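Local coordinates for protein ArCE4A (Arthrobacter sp. AW19M34-1, PDB 5LFZ) that probably removes acetyl groups from N-acetylated polysaccharides as a metal-dependent deacetylase of carbohydrate esterase family 4, at residues A[153-156]-A[157-160]. Sequence-based numbering, arbitrary orientation.
Sequences PQKT and VRIA
Lys155 meets Arg158 and Ile159 across the outer face of the first turns of helix 153-163, in the NodB homology domain. The aliphatic stretch of Lys155 passes the Arg158 guanidinium: Lys155 CG lies 3.5 Å from Arg158 NH2, and Lys155 CB sits over one face of the guanidinium. The bend of the arginine at chi3 (61°) folds this group back toward the lysine. The two cationic ends lie near each other, Lys155 NZ 4.2 Å from Arg158 NH2, which probably costs some electrostatic energy. On the other flank, Lys155 CG packs against Ile159 CD1 at 3.8 Å. Were Lys155 replaced by alanine, Arg158 NH2 and Ile159 CD1 would probably lose the methylenes they rest on, leaving the guanidinium freer to turn. Beneath these side chains run four i to i+4 backbone bonds, the straightest from Ile159 N to Lys155 O (174°). Asp152 braces the helix start, its OD1 accepting the Lys155 N-H and its carbonyl oxygen bonding Thr156 OG1. The inner face, with Thr156 and Ala160, packs on strand 168-173, while Val157 and Ala160 touch helix 177-192, where Gln154 OE1 accepts a hydrogen bond from Gln185. Ala160 CB sits 3.3 Å from Thr156 O, the acceptor for its own backbone N.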
ATOM      1  N   PRO A 153      12.665   9.316   9.617  1.00 23.92           N
ATOM      2  CA  PRO A 153      11.282   9.260  10.101  1.00 26.07           C
ATOM      3  C   PRO A 153      10.609  10.628  10.185  1.00 24.44           C
ATOM      4  O   PRO A 153       9.443  10.745   9.835  1.00 25.82           O
ATOM      5  CB  PRO A 153      11.417   8.623  11.489  1.00 27.79           C
ATOM      6  CG  PRO A 153      12.843   8.806  11.876  1.00 29.91           C
ATOM      7  CD  PRO A 153      13.632   8.800  10.600  1.00 28.60           C
ATOM      8  N   GLN A 154      11.325  11.652  10.626  1.00 24.44           N
ATOM      9  CA  GLN A 154      10.687  12.951  10.778  1.00 25.13           C
ATOM     10  C   GLN A 154      10.380  13.589   9.424  1.00 24.47           C
ATOM     11  O   GLN A 154       9.352  14.238   9.259  1.00 26.83           O
ATOM     12  CB  GLN A 154      11.555  13.886  11.614  1.00 27.64           C
ATOM     13  CG  GLN A 154      10.857  15.173  11.994  1.00 31.55           C
ATOM     14  CD  GLN A 154       9.661  14.943  12.897  1.00 34.13           C
ATOM     15  OE1 GLN A 154       9.727  14.162  13.844  1.00 42.34           O
ATOM     16  NE2 GLN A 154       8.558  15.622  12.604  1.00 42.87           N
ATOM     17  N   LYS A 155      11.270  13.413   8.455  1.00 25.71           N
ATOM     18  CA  LYS A 155      11.009  13.944   7.121  1.00 24.38           C
ATOM     19  C   LYS A 155       9.820  13.216   6.483  1.00 26.72           C
ATOM     20  O   LYS A 155       9.023  13.823   5.768  1.00 24.12           O
ATOM     21  CB  LYS A 155      12.248  13.828   6.236  1.00 24.84           C
ATOM     22  CG  LYS A 155      12.046  14.359   4.826  1.00 28.94           C
ATOM     23  CD  LYS A 155      13.379  14.678   4.170  1.00 38.58           C
ATOM     24  CE  LYS A 155      13.183  15.245   2.773  1.00 46.18           C
ATOM     25  NZ  LYS A 155      14.459  15.747   2.193  1.00 46.36           N
ATOM     26  N   THR A 156       9.704  11.918   6.753  1.00 25.40           N
ATOM     27  CA  THR A 156       8.552  11.145   6.296  1.00 20.53           C
ATOM     28  C   THR A 156       7.268  11.766   6.838  1.00 23.03           C
ATOM     29  O   THR A 156       6.327  12.021   6.091  1.00 24.95           O
ATOM     30  CB  THR A 156       8.652   9.676   6.739  1.00 19.59           C
ATOM     31  OG1 THR A 156       9.858   9.105   6.216  1.00 21.58           O
ATOM     32  CG2 THR A 156       7.449   8.874   6.230  1.00 22.96           C
ATOM     33  N   VAL A 157       7.247  12.031   8.139  1.00 24.94           N
ATOM     34  CA  VAL A 157       6.094  12.663   8.769  1.00 21.87           C
ATOM     35  C   VAL A 157       5.810  14.039   8.166  1.00 23.49           C
ATOM     36  O   VAL A 157       4.664  14.362   7.839  1.00 26.00           O
ATOM     37  CB  VAL A 157       6.303  12.810  10.287  1.00 24.40           C
ATOM     38  CG1 VAL A 157       5.203  13.643  10.897  1.00 27.80           C
ATOM     39  CG2 VAL A 157       6.380  11.438  10.951  1.00 27.02           C
ATOM     40  N   ARG A 158       6.859  14.845   8.009  1.00 25.73           N
ATOM     41  CA  ARG A 158       6.691  16.217   7.533  1.00 25.69           C
ATOM     42  C   ARG A 158       6.050  16.257   6.150  1.00 31.25           C
ATOM     43  O   ARG A 158       5.074  16.980   5.937  1.00 28.23           O
ATOM     44  CB  ARG A 158       8.033  16.956   7.503  1.00 28.60           C
ATOM     45  CG  ARG A 158       7.900  18.417   7.075  1.00 34.15           C
ATOM     46  CD  ARG A 158       9.251  19.096   6.916  1.00 42.38           C
ATOM     47  NE  ARG A 158      10.070  18.455   5.887  1.00 51.86           N
ATOM     48  CZ  ARG A 158      11.401  18.429   5.893  1.00 56.50           C
ATOM     49  NH1 ARG A 158      12.078  19.009   6.878  1.00 64.95           N
ATOM     50  NH2 ARG A 158      12.059  17.823   4.915  1.00 56.00           N
ATOM     51  N   ILE A 159       6.595  15.479   5.218  1.00 29.34           N
ATOM     52  CA  ILE A 159       6.082  15.455   3.847  1.00 28.02           C
ATOM     53  C   ILE A 159       4.669  14.886   3.789  1.00 31.08           C
ATOM     54  O   ILE A 159       3.801  15.430   3.107  1.00 32.36           O
ATOM     55  CB  ILE A 159       7.012  14.651   2.912  1.00 26.99           C
ATOM     56  CG1 ILE A 159       8.366  15.357   2.798  1.00 27.22           C
ATOM     57  CG2 ILE A 159       6.387  14.485   1.524  1.00 26.89           C
ATOM     58  CD1 ILE A 159       9.412  14.578   2.033  1.00 31.71           C
ATOM     59  N   ALA A 160       4.433  13.798   4.512  1.00 23.47           N
ATOM     60  CA  ALA A 160       3.105  13.198   4.549  1.00 27.35           C
ATOM     61  C   ALA A 160       2.075  14.183   5.095  1.00 28.42           C
ATOM     62  O   ALA A 160       1.003  14.348   4.520  1.00 29.58           O
ATOM     63  CB  ALA A 160       3.116  11.927   5.379  1.00 28.52           C
TER